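Local structure of Tat (Twin-arginine translocation) pathway signal sequence containing protein (Mycobacterium tuberculosis, 5IMU) at residues A[44-49]-A[59-64]; A[78-83]-A[89-94]; A[119-122]-A[126-129]; A[158-163]-A[197-202]; A[172-177]-A[184-189]. The protein is of unknown function but is probably exported by the twin-arginine pathway, this C-terminal piece pairing an alpha/beta/alpha sandwich with a helical bundle. All coordinates share one frame; numbering follows the deposited sequence.

Interaction 1 (A[44-49]-A[59-64]). With K (potassium ion), chain B.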
# COMPACT_ATOMS: atom_id res chain seq x y z
N THR A 44 11.85 10.29 4.44
CA THR A 44 11.16 10.47 3.17
C THR A 44 9.81 9.77 3.25
O THR A 44 9.75 8.54 3.36
CB THR A 44 11.98 9.94 2.00
OG1 THR A 44 13.25 10.60 1.96
CG2 THR A 44 11.25 10.16 0.69
N LEU A 45 8.73 10.55 3.20
CA LEU A 45 7.37 10.03 3.31
C LEU A 45 6.78 9.84 1.92
O LEU A 45 6.90 10.73 1.07
CB LEU A 45 6.50 10.99 4.12
CG LEU A 45 5.03 10.64 4.30
CD1 LEU A 45 4.87 9.38 5.14
CD2 LEU A 45 4.28 11.81 4.92
N LEU A 46 6.16 8.68 1.69
CA LEU A 46 5.57 8.34 0.40
C LEU A 46 4.10 8.00 0.59
O LEU A 46 3.74 7.22 1.48
CB LEU A 46 6.30 7.16 -0.24
CG LEU A 46 5.72 6.66 -1.56
CD1 LEU A 46 5.80 7.74 -2.63
CD2 LEU A 46 6.44 5.41 -2.02
N VAL A 47 3.24 8.59 -0.25
CA VAL A 47 1.80 8.41 -0.13
C VAL A 47 1.16 8.23 -1.50
O VAL A 47 1.70 8.66 -2.53
CB VAL A 47 1.12 9.61 0.59
CG1 VAL A 47 1.73 9.84 1.96
CG2 VAL A 47 1.20 10.86 -0.27
N THR A 48 0.00 7.58 -1.50
CA THR A 48 -1.00 7.70 -2.54
C THR A 48 -2.33 7.96 -1.85
O THR A 48 -2.51 7.65 -0.67
CB THR A 48 -1.10 6.44 -3.42
OG1 THR A 48 -2.18 6.58 -4.35
CG2 THR A 48 -1.34 5.21 -2.56
N ASP A 49 -3.28 8.55 -2.59
CA ASP A 49 -4.59 8.83 -2.03
C ASP A 49 -5.60 7.72 -2.31
O ASP A 49 -6.81 7.94 -2.15
CB ASP A 49 -5.11 10.18 -2.56
CG ASP A 49 -5.32 10.18 -4.06
OD1 ASP A 49 -4.91 9.22 -4.75
OD2 ASP A 49 -5.91 11.17 -4.57
N VAL A 59 2.83 -2.83 -5.82
CA VAL A 59 3.81 -1.77 -5.99
C VAL A 59 4.97 -2.04 -5.04
O VAL A 59 4.77 -2.13 -3.82
CB VAL A 59 3.20 -0.39 -5.73
CG1 VAL A 59 4.29 0.69 -5.75
CG2 VAL A 59 2.13 -0.08 -6.76
N ARG A 60 6.17 -2.19 -5.59
CA ARG A 60 7.38 -2.34 -4.80
C ARG A 60 7.96 -0.96 -4.48
O ARG A 60 7.95 -0.07 -5.33
CB ARG A 60 8.41 -3.19 -5.53
CG ARG A 60 7.88 -4.54 -6.00
CD ARG A 60 7.48 -5.40 -4.82
NE ARG A 60 8.64 -5.93 -4.12
CZ ARG A 60 8.61 -6.38 -2.86
NH1 ARG A 60 7.48 -6.34 -2.17
NH2 ARG A 60 9.72 -6.85 -2.30
N LEU A 61 8.46 -0.80 -3.24
CA LEU A 61 8.83 0.51 -2.71
C LEU A 61 10.34 0.73 -2.79
O LEU A 61 11.12 -0.20 -2.55
CB LEU A 61 8.38 0.65 -1.25
CG LEU A 61 6.87 0.64 -1.06
CD1 LEU A 61 6.50 0.55 0.41
CD2 LEU A 61 6.25 1.88 -1.69
N PRO A 62 10.75 1.96 -3.12
CA PRO A 62 12.18 2.29 -3.07
C PRO A 62 12.73 2.20 -1.66
O PRO A 62 12.00 2.23 -0.66
CB PRO A 62 12.23 3.73 -3.60
CG PRO A 62 11.00 3.87 -4.42
CD PRO A 62 9.96 3.03 -3.74
N ALA A 63 14.05 2.09 -1.58
CA ALA A 63 14.73 1.98 -0.29
C ALA A 63 14.50 3.23 0.56
O ALA A 63 14.41 4.35 0.04
CB ALA A 63 16.23 1.75 -0.50
N ASN A 64 14.37 3.02 1.87
CA ASN A 64 14.41 4.08 2.87
C ASN A 64 13.24 5.05 2.77
O ASN A 64 13.40 6.24 3.04
CB ASN A 64 15.73 4.86 2.81
CG ASN A 64 16.94 3.95 2.70
OD1 ASN A 64 17.84 4.20 1.89
ND2 ASN A 64 16.97 2.90 3.50
K K B . 12.37 7.58 5.45
O HOH W 1 14.90 8.90 3.23
O HOH W 2 14.53 7.29 7.45

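Interaction 2 (A[78-83]-A[89-94])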
# COMPACT_ATOMS: atom_id res chain seq x y z
N ASP A 78 -6.07 15.00 -0.67
CA ASP A 78 -5.24 14.69 -1.82
C ASP A 78 -3.82 14.36 -1.36
O ASP A 78 -3.50 14.42 -0.17
CB ASP A 78 -5.26 15.85 -2.82
CG ASP A 78 -4.45 17.05 -2.36
OD1 ASP A 78 -4.31 17.26 -1.13
OD2 ASP A 78 -3.93 17.78 -3.22
N VAL A 79 -2.97 13.99 -2.31
CA VAL A 79 -1.62 13.53 -1.97
C VAL A 79 -0.82 14.64 -1.30
O VAL A 79 0.02 14.36 -0.43
CB VAL A 79 -0.91 12.99 -3.22
CG1 VAL A 79 -1.55 11.70 -3.68
CG2 VAL A 79 -0.92 14.03 -4.34
N ILE A 80 -1.06 15.90 -1.67
CA ILE A 80 -0.35 17.00 -1.03
C ILE A 80 -0.76 17.11 0.43
O ILE A 80 0.08 17.22 1.33
CB ILE A 80 -0.59 18.31 -1.79
CG1 ILE A 80 -0.34 18.12 -3.29
CG2 ILE A 80 0.31 19.41 -1.25
CD1 ILE A 80 1.06 17.66 -3.63
N ASP A 81 -2.07 17.09 0.69
CA ASP A 81 -2.56 17.13 2.07
C ASP A 81 -2.04 15.95 2.88
O ASP A 81 -1.71 16.10 4.06
CB ASP A 81 -4.09 17.15 2.09
CG ASP A 81 -4.68 18.46 1.60
OD1 ASP A 81 -5.92 18.59 1.59
OD2 ASP A 81 -3.90 19.37 1.24
N LEU A 82 -1.96 14.77 2.26
CA LEU A 82 -1.55 13.57 2.99
C LEU A 82 -0.09 13.65 3.43
O LEU A 82 0.28 13.06 4.45
CB LEU A 82 -1.78 12.32 2.14
CG LEU A 82 -3.24 11.88 1.95
CD1 LEU A 82 -3.32 10.72 0.97
CD2 LEU A 82 -3.85 11.50 3.29
N LEU A 83 0.75 14.37 2.68
CA LEU A 83 2.15 14.49 3.06
C LEU A 83 2.33 15.24 4.37
O LEU A 83 3.30 15.01 5.09
CB LEU A 83 2.95 15.20 1.96
CG LEU A 83 3.37 14.40 0.73
CD1 LEU A 83 4.18 15.29 -0.21
CD2 LEU A 83 4.18 13.19 1.14
N VAL A 89 8.70 18.64 -1.96
CA VAL A 89 7.57 17.85 -2.45
C VAL A 89 7.79 17.47 -3.91
O VAL A 89 8.26 18.29 -4.71
CB VAL A 89 6.23 18.61 -2.31
CG1 VAL A 89 5.07 17.74 -2.80
CG2 VAL A 89 6.00 19.05 -0.89
N ALA A 90 7.46 16.23 -4.25
CA ALA A 90 7.31 15.78 -5.63
C ALA A 90 6.04 14.94 -5.73
O ALA A 90 5.61 14.33 -4.75
CB ALA A 90 8.52 14.96 -6.11
N ALA A 91 5.44 14.91 -6.92
CA ALA A 91 4.16 14.23 -7.08
C ALA A 91 4.00 13.69 -8.49
O ALA A 91 4.78 14.00 -9.40
CB ALA A 91 2.99 15.16 -6.73
N HIS A 92 2.97 12.87 -8.66
CA HIS A 92 2.56 12.29 -9.93
C HIS A 92 1.05 12.30 -9.97
O HIS A 92 0.40 11.79 -9.05
CB HIS A 92 3.09 10.86 -10.09
CG HIS A 92 2.39 10.05 -11.14
ND1 HIS A 92 2.79 10.02 -12.45
CD2 HIS A 92 1.32 9.23 -11.05
CE1 HIS A 92 1.99 9.22 -13.14
NE2 HIS A 92 1.09 8.73 -12.31
N GLU A 93 0.48 12.90 -11.01
CA GLU A 93 -0.97 12.89 -11.18
C GLU A 93 -1.38 11.63 -11.93
O GLU A 93 -0.70 11.21 -12.87
CB GLU A 93 -1.44 14.14 -11.94
CG GLU A 93 -2.96 14.26 -12.06
CD GLU A 93 -3.66 14.49 -10.72
OE1 GLU A 93 -2.98 14.86 -9.74
OE2 GLU A 93 -4.89 14.30 -10.65
N SER A 94 -2.49 11.04 -11.49
CA SER A 94 -2.96 9.78 -12.06
C SER A 94 -3.08 9.87 -13.57
O SER A 94 -3.60 10.85 -14.11
CB SER A 94 -4.31 9.41 -11.44
OG SER A 94 -5.29 10.40 -11.71

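Interaction 3 (A[119-122]-A[126-129])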
# COMPACT_ATOMS: atom_id res chain seq x y z
N PRO A 119 2.79 -1.90 14.90
CA PRO A 119 2.80 -2.93 15.95
C PRO A 119 1.88 -4.09 15.58
O PRO A 119 0.91 -3.94 14.84
CB PRO A 119 2.29 -2.18 17.19
CG PRO A 119 2.57 -0.74 16.91
CD PRO A 119 2.43 -0.57 15.43
N LYS A 120 2.22 -5.27 16.12
CA LYS A 120 1.41 -6.45 15.87
C LYS A 120 -0.02 -6.24 16.34
O LYS A 120 -0.25 -5.84 17.49
CB LYS A 120 2.03 -7.66 16.57
CG LYS A 120 1.32 -8.98 16.30
CD LYS A 120 2.15 -10.16 16.81
CE LYS A 120 1.34 -11.45 16.85
NZ LYS A 120 0.70 -11.77 15.55
N VAL A 121 -0.97 -6.48 15.44
CA VAL A 121 -2.38 -6.36 15.79
C VAL A 121 -2.71 -7.32 16.92
O VAL A 121 -2.21 -8.45 16.97
CB VAL A 121 -3.25 -6.63 14.55
CG1 VAL A 121 -4.70 -6.89 14.93
CG2 VAL A 121 -3.15 -5.46 13.57
N ASP A 122 -3.55 -6.87 17.86
CA ASP A 122 -3.99 -7.72 18.95
C ASP A 122 -4.85 -8.86 18.42
O ASP A 122 -5.74 -8.65 17.59
CB ASP A 122 -4.77 -6.91 19.98
CG ASP A 122 -5.17 -7.74 21.19
OD1 ASP A 122 -4.28 -8.38 21.79
OD2 ASP A 122 -6.37 -7.76 21.54
N PRO A 126 -7.64 -14.50 15.33
CA PRO A 126 -9.09 -14.30 15.51
C PRO A 126 -9.61 -13.03 14.86
O PRO A 126 -10.75 -13.03 14.36
CB PRO A 126 -9.25 -14.26 17.04
CG PRO A 126 -8.13 -15.09 17.55
CD PRO A 126 -6.98 -14.84 16.60
N THR A 127 -8.82 -11.96 14.84
CA THR A 127 -9.25 -10.72 14.21
C THR A 127 -9.49 -10.92 12.72
O THR A 127 -10.49 -10.43 12.17
CB THR A 127 -8.22 -9.62 14.44
OG1 THR A 127 -8.11 -9.34 15.85
CG2 THR A 127 -8.60 -8.34 13.71
N LEU A 128 -8.58 -11.62 12.04
CA LEU A 128 -8.74 -11.85 10.61
C LEU A 128 -9.95 -12.74 10.33
O LEU A 128 -10.72 -12.48 9.39
CB LEU A 128 -7.47 -12.48 10.03
CG LEU A 128 -7.31 -12.66 8.51
CD1 LEU A 128 -5.84 -12.74 8.16
CD2 LEU A 128 -8.03 -13.91 7.99
N VAL A 129 -10.14 -13.79 11.13
CA VAL A 129 -11.25 -14.71 10.90
C VAL A 129 -12.58 -14.00 11.12
O VAL A 129 -13.55 -14.23 10.38
CB VAL A 129 -11.11 -15.95 11.80
CG1 VAL A 129 -12.33 -16.85 11.69
CG2 VAL A 129 -9.84 -16.71 11.44

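Interaction 4 (A[158-163]-A[197-202])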
# COMPACT_ATOMS: atom_id res chain seq x y z
N ASN A 158 -3.92 -24.78 -6.34
CA ASN A 158 -5.06 -24.18 -7.01
C ASN A 158 -5.75 -23.16 -6.12
O ASN A 158 -6.39 -22.23 -6.63
CB ASN A 158 -6.05 -25.26 -7.46
CG ASN A 158 -6.95 -25.72 -6.32
OD1 ASN A 158 -8.08 -25.24 -6.17
ND2 ASN A 158 -6.46 -26.65 -5.52
N GLU A 159 -5.62 -23.31 -4.80
CA GLU A 159 -6.22 -22.33 -3.89
C GLU A 159 -5.39 -21.05 -3.84
O GLU A 159 -5.95 -19.95 -3.77
CB GLU A 159 -6.40 -22.96 -2.51
CG GLU A 159 -7.44 -24.08 -2.51
CD GLU A 159 -7.44 -24.92 -1.25
OE1 GLU A 159 -6.46 -24.85 -0.48
OE2 GLU A 159 -8.42 -25.66 -1.04
N ALA A 160 -4.06 -21.18 -3.87
CA ALA A 160 -3.22 -20.00 -3.99
C ALA A 160 -3.42 -19.31 -5.33
O ALA A 160 -3.44 -18.07 -5.41
CB ALA A 160 -1.75 -20.38 -3.80
N GLU A 161 -3.59 -20.09 -6.40
CA GLU A 161 -3.82 -19.52 -7.72
C GLU A 161 -5.13 -18.75 -7.77
O GLU A 161 -5.19 -17.64 -8.31
CB GLU A 161 -3.80 -20.62 -8.78
CG GLU A 161 -2.43 -21.24 -9.01
CD GLU A 161 -2.50 -22.51 -9.84
OE1 GLU A 161 -3.56 -23.16 -9.85
OE2 GLU A 161 -1.48 -22.85 -10.49
N LEU A 162 -6.20 -19.32 -7.21
CA LEU A 162 -7.49 -18.64 -7.19
C LEU A 162 -7.43 -17.38 -6.34
O LEU A 162 -7.97 -16.34 -6.72
CB LEU A 162 -8.58 -19.59 -6.69
CG LEU A 162 -9.99 -19.01 -6.54
CD1 LEU A 162 -10.46 -18.38 -7.84
CD2 LEU A 162 -10.95 -20.10 -6.09
N LEU A 163 -6.78 -17.46 -5.17
CA LEU A 163 -6.64 -16.29 -4.32
C LEU A 163 -5.95 -15.15 -5.06
O LEU A 163 -6.41 -14.00 -5.03
CB LEU A 163 -5.87 -16.65 -3.05
CG LEU A 163 -5.48 -15.48 -2.14
CD1 LEU A 163 -6.72 -14.77 -1.59
CD2 LEU A 163 -4.59 -15.95 -1.00
N ALA A 197 -0.30 -12.89 1.96
CA ALA A 197 0.94 -12.72 2.72
C ALA A 197 1.06 -13.79 3.80
O ALA A 197 2.16 -14.26 4.10
CB ALA A 197 1.00 -11.33 3.33
N LEU A 198 -0.07 -14.19 4.39
CA LEU A 198 -0.05 -15.20 5.44
C LEU A 198 0.41 -16.55 4.89
O LEU A 198 1.30 -17.19 5.45
CB LEU A 198 -1.44 -15.31 6.07
CG LEU A 198 -1.57 -15.72 7.54
CD1 LEU A 198 -0.59 -14.96 8.40
CD2 LEU A 198 -3.00 -15.47 8.01
N ILE A 199 -0.19 -17.00 3.77
CA ILE A 199 0.21 -18.29 3.23
C ILE A 199 1.62 -18.25 2.65
O ILE A 199 2.25 -19.30 2.49
CB ILE A 199 -0.79 -18.80 2.17
CG1 ILE A 199 -0.79 -17.92 0.92
CG2 ILE A 199 -2.20 -18.89 2.75
CD1 ILE A 199 -1.61 -18.50 -0.22
N ASP A 200 2.15 -17.06 2.37
CA ASP A 200 3.54 -16.90 1.94
C ASP A 200 4.51 -16.75 3.11
O ASP A 200 5.69 -16.49 2.87
CB ASP A 200 3.68 -15.68 1.02
CG ASP A 200 3.13 -15.93 -0.37
OD1 ASP A 200 2.93 -17.11 -0.74
OD2 ASP A 200 2.91 -14.94 -1.10
N GLU A 201 4.04 -16.89 4.35
CA GLU A 201 4.87 -16.75 5.55
C GLU A 201 5.44 -15.35 5.70
O GLU A 201 6.51 -15.16 6.27
CB GLU A 201 6.00 -17.78 5.58
CG GLU A 201 5.58 -19.19 5.93
CD GLU A 201 6.77 -20.12 6.08
OE1 GLU A 201 6.71 -21.25 5.54
OE2 GLU A 201 7.76 -19.72 6.73
N GLN A 202 4.73 -14.34 5.20
CA GLN A 202 5.12 -12.95 5.41
C GLN A 202 4.15 -12.31 6.42
O GLN A 202 3.36 -11.42 6.11
CB GLN A 202 5.16 -12.20 4.08
CG GLN A 202 6.36 -12.59 3.22
CD GLN A 202 6.36 -11.90 1.86
OE1 GLN A 202 5.36 -11.91 1.15
NE2 GLN A 202 7.49 -11.30 1.50

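Interaction 5 (A[172-177]-A[184-189])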
# COMPACT_ATOMS: atom_id res chain seq x y z
N GLU A 172 -8.00 -4.55 -10.30
CA GLU A 172 -8.43 -3.92 -11.54
C GLU A 172 -9.80 -3.26 -11.39
O GLU A 172 -10.04 -2.19 -11.96
CB GLU A 172 -8.45 -4.96 -12.66
CG GLU A 172 -7.07 -5.42 -13.06
CD GLU A 172 -6.19 -4.26 -13.49
OE1 GLU A 172 -6.50 -3.63 -14.52
OE2 GLU A 172 -5.20 -3.96 -12.78
N SER A 173 -10.70 -3.88 -10.62
CA SER A 173 -11.99 -3.25 -10.35
C SER A 173 -11.80 -1.90 -9.67
O SER A 173 -12.41 -0.90 -10.07
CB SER A 173 -12.85 -4.17 -9.49
OG SER A 173 -14.09 -3.56 -9.18
N VAL A 174 -10.94 -1.85 -8.65
CA VAL A 174 -10.76 -0.62 -7.88
C VAL A 174 -10.06 0.44 -8.72
O VAL A 174 -10.50 1.60 -8.78
CB VAL A 174 -9.99 -0.91 -6.58
CG1 VAL A 174 -9.44 0.38 -5.99
CG2 VAL A 174 -10.90 -1.61 -5.59
N LEU A 175 -8.96 0.08 -9.37
CA LEU A 175 -8.16 1.07 -10.08
C LEU A 175 -8.85 1.59 -11.33
O LEU A 175 -8.55 2.71 -11.77
CB LEU A 175 -6.79 0.50 -10.42
CG LEU A 175 -5.97 0.15 -9.18
CD1 LEU A 175 -4.54 -0.20 -9.53
CD2 LEU A 175 -6.02 1.30 -8.17
N LYS A 176 -9.78 0.83 -11.91
CA LYS A 176 -10.56 1.35 -13.02
C LYS A 176 -11.67 2.28 -12.54
O LYS A 176 -12.07 3.19 -13.28
CB LYS A 176 -11.14 0.19 -13.84
CG LYS A 176 -10.10 -0.56 -14.66
CD LYS A 176 -10.67 -1.84 -15.27
CE LYS A 176 -9.64 -2.56 -16.13
NZ LYS A 176 -9.24 -1.75 -17.32
N ALA A 177 -12.16 2.09 -11.32
CA ALA A 177 -13.19 2.97 -10.78
C ALA A 177 -12.59 4.24 -10.18
O ALA A 177 -13.29 5.26 -10.08
CB ALA A 177 -14.02 2.23 -9.72
N THR A 184 -15.38 0.01 0.13
CA THR A 184 -15.80 -1.37 0.32
C THR A 184 -14.91 -2.33 -0.46
O THR A 184 -14.40 -3.31 0.10
CB THR A 184 -17.26 -1.52 -0.09
OG1 THR A 184 -18.12 -1.11 0.98
CG2 THR A 184 -17.57 -2.96 -0.48
N ALA A 185 -14.72 -2.06 -1.75
CA ALA A 185 -13.88 -2.93 -2.57
C ALA A 185 -12.42 -2.86 -2.16
O ALA A 185 -11.70 -3.86 -2.26
CB ALA A 185 -14.04 -2.58 -4.05
N VAL A 186 -11.97 -1.69 -1.69
CA VAL A 186 -10.59 -1.58 -1.21
C VAL A 186 -10.39 -2.44 0.03
O VAL A 186 -9.36 -3.12 0.17
CB VAL A 186 -10.25 -0.10 -0.93
CG1 VAL A 186 -8.89 0.01 -0.26
CG2 VAL A 186 -10.28 0.71 -2.22
N GLY A 187 -11.37 -2.45 0.94
CA GLY A 187 -11.27 -3.30 2.11
C GLY A 187 -11.15 -4.77 1.75
O GLY A 187 -10.35 -5.50 2.35
N ASP A 188 -11.93 -5.22 0.77
CA ASP A 188 -11.81 -6.59 0.29
C ASP A 188 -10.41 -6.86 -0.24
O ASP A 188 -9.81 -7.91 0.04
CB ASP A 188 -12.86 -6.86 -0.79
CG ASP A 188 -14.26 -6.96 -0.24
OD1 ASP A 188 -14.46 -6.67 0.96
OD2 ASP A 188 -15.18 -7.33 -1.00
N TRP A 189 -9.87 -5.93 -1.04
CA TRP A 189 -8.50 -6.03 -1.53
C TRP A 189 -7.52 -6.21 -0.37
O TRP A 189 -6.61 -7.05 -0.44
CB TRP A 189 -8.18 -4.77 -2.33
CG TRP A 189 -6.92 -4.79 -3.15
CD1 TRP A 189 -6.00 -5.79 -3.24
CD2 TRP A 189 -6.45 -3.73 -4.00
NE1 TRP A 189 -4.98 -5.43 -4.09
CE2 TRP A 189 -5.23 -4.17 -4.57
CE3 TRP A 189 -6.94 -2.47 -4.33
CZ2 TRP A 189 -4.50 -3.38 -5.46
CZ3 TRP A 189 -6.21 -1.69 -5.21
CH2 TRP A 189 -5.01 -2.14 -5.76

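Interaction 1 (A[44-49]-A[59-64])
Thr-44 and Asn-64 meet around a potassium ion and a water, while Leu-46 and Leu-61 meet through methyl groups, so the contact has a polar end and an apolar one. At the polar end no direct hydrogen bond joins the segments. The hydroxyl OG1 of Thr-44 donates to water 1 at 2.7 Å, and that water donates in turn to Asn-64 O at 3.1 Å. The same carbonyl oxygen, Asn-64 O, binds the potassium ion at 2.9 Å, so one atom serves both the water bridge and the metal. Water 2 lies 3.0 Å from the potassium, and Thr-66 OG1 is a further ligand. The hydroxyl of Thr-44 is also hydrogen-bonded to Arg-16 NH1.

The apolar part is a single methyl contact, Leu-46 CD2 to Leu-61 CD2 at 3.6 Å, the two side chains meeting at a slant. With CG anti to the backbone N (chi1 177°), Leu-46 extends toward the loop and Leu-61 toward the strand, together spanning the 9.0 Å between the CA atoms of Leu-46 and Leu-61.

Strand 44-48 lies within the sheet, between strands 33-37 and 65-67. Leu-46 and Pro-62 also rest on Val-24 of helix 6-27, so the loop 59-64 and that helix share one face of the sheet, whereas Leu-45 and Val-47 face helix 79-83 on the other.

Interaction 2 (A[78-83]-A[89-94])
The short helix that sets Ile-80 and Leu-83 against Val-89 is opened by Asp-78, whose OD1 accepts from Asp-81 N at 2.9 Å with a nearly straight N-H...O angle of 162°. Asp-78 is thus an N-cap, although the amide comes from above the carboxylate plane and not within it.

Across the contact everything is apolar. Val-89 reaches out with CG1, which is anti to its backbone N (chi1 -179°), and this one methyl takes two partners. Leu-83 CD1 packs on Val-89 CG1 at 3.7 Å. Ile-80 CD1 lies 4.1 Å from the same CG1, the two side chains crossing at about a right angle. Ile-80 CD1 also passes Ala-91 CB at 4.4 Å, so it spans two alternate residues of the strand. Leu-83 is buried while Ile-80 lies at the exposed margin, which makes the inner contact the better shielded one.

The axes of helix 79-83 and strand 89-92 approach to 9.9 Å, their directions at 145°, closer to antiparallel than to perpendicular. Val-89 and Ala-91 look to this helix, whereas Ala-90 and His-92 point away and touch helix 6-27. A strand with helices against both faces is the hallmark of an alpha/beta/alpha sandwich, here seen at an outermost strand.

Interaction 3 (A[119-122]-A[126-129])
Val-121 and Asp-122, which meet Thr-127, come at the end of an extended approach whose backbone angles stay near polyproline II values from Pro-119 onward. Pro-119 uses its carbonyl oxygen to accept from Asn-207 ND2, and Val-121 returns to the same amide group by donating its N-H to Asn-207 OD1. One asparagine side chain therefore holds the strap on both sides of Lys-120.

Val-121 then turns its side chain toward the helix. Its CG1, anti to the backbone N (chi1 165°), comes within 4.3 Å of Thr-127 OG1, a loose contact at the hydroxyl.

Asp-122 takes part through its backbone, not its carboxylate. Its carbonyl oxygen O lies 3.0 Å from Thr-127 OG1, and the hydroxyl stands roughly in line with the carbonyl bond, at a C-O...OG1 angle of about 156°. The main polar partner of Thr-127 OG1 is the carbonyl of Glu-123, the residue just before helix 124-133 and four before Thr-127; Asp-122 O is a second carbonyl within reach of the one proton. Thr-127 places OG1 beside its own backbone N (chi1 -63°), where both carbonyls can be reached. A threonine hydroxyl turned back to the carbonyl four residues earlier is a familiar feature of helices, and here the same hydroxyl also lies beside the carbonyl of Asp-122, one residue further back.

This surface contact sets the lead-in beside the first turn of helix 124-133. Beneath it runs helix 203-216, touched by Val-121 at Ala-211 and by Thr-127 at Leu-210, while Val-129 faces helix 140-151.

Interaction 4 (A[158-163]-A[197-202])
Ile-199 holds CG1 between its backbone N and carbonyl carbon (chi1 67°), a crowded position, and then runs on extended to CD1 (chi2 172°), which carries that methyl straight out to Ala-160 and Leu-163. Leu-163 comes to meet it with CG anti to the backbone N (chi1 172°), and the two side chains touch tip to tip, Leu-163 CD2 to Ile-199 CD1 at 4.0 Å. Ala-160, one turn earlier on the same helix, offers only its CB, which is also 4.0 Å from Ile-199 CD1. A single methyl thus sits against two successive turns of helix 157-177.

Ile-199 is the last residue of helix 183-199, just before the chain turns. Glu-201 takes a positive phi and the turn closes as a Schellman motif: Gln-202 N bonds to Ala-197 O at 2.8 Å, and Glu-201 N to Leu-198 O at 3.0 Å. Gln-202 is at once the N-cap of helix 203-216.

Ile-199 also touches Ala-149 of helix 140-151. Because only methyl groups meet between these two segments, with no hydrogen bond or charge pair, attraction there must come from dispersion and from the removal of apolar surface from water, forces that fix proximity more than exact orientation.

Interaction 5 (A[172-177]-A[184-189])
Val-174 is the bump of this contact, and the hollow it fills is lined by Ala-185, Val-186 and Trp-189 of the facing helix. Its two methyls divide the work. CG2, beside the backbone N, drops against the small Ala-185, with Val-174 CG2 to Ala-185 CB at 3.6 Å. CG1 of Val-174, anti to the backbone N (chi1 163°), lies 3.9 Å from Val-186 CG2, the two valines crossing at about a right angle. The same Val-174 CG1 is 3.9 Å from Trp-189 CZ3, approaching the indole obliquely. The short Ala-185 lets the helices come near, their CA atoms 6.6 Å apart at Val-174 and Ala-185.

A second, shallower fit lies alongside. Leu-175 CD2 reaches the rim of the six-membered ring near its plane, 4.2 Å from Trp-189 CZ3, so the indole is met by two consecutive residues.

The axes of segments 172-177 and 184-189 pass 9.7 Å apart at a crossing angle of -145°, an antiparallel helical hairpin joined by the turn between helices 157-177 and 183-199. Trp-189 stacks edge-to-face with Trp-54 and also leans on Ile-167 and Val-170, while Leu-175 touches Ile-31, so this end of the hairpin packs on the loop between helix 6-27 and strand 33-37.

Overall arrangement
Two groups of contacts emerge, one for each family region. Interactions 1 and 2 serve opposite faces of one sheet and touch directly, Leu-45 CD2 lying 3.3 Å from Leu-83 O; the potassium ion belongs to interaction 1, and the Leu-83 side chain of interaction 2 remains about 11 Å from it. Interactions 4 and 5 share helices 157-177 and 183-199, tying the hairpin at its two ends with centres about 19 Å apart. Interaction 3 joins interaction 4 where Leu-128 CD1 meets Leu-198 CD2 at 3.9 Å. Interaction 5 comes within about 7 Å of interaction 1, nearest atoms, whereas the centres of interactions 2 and 4 lie about 32 Å apart.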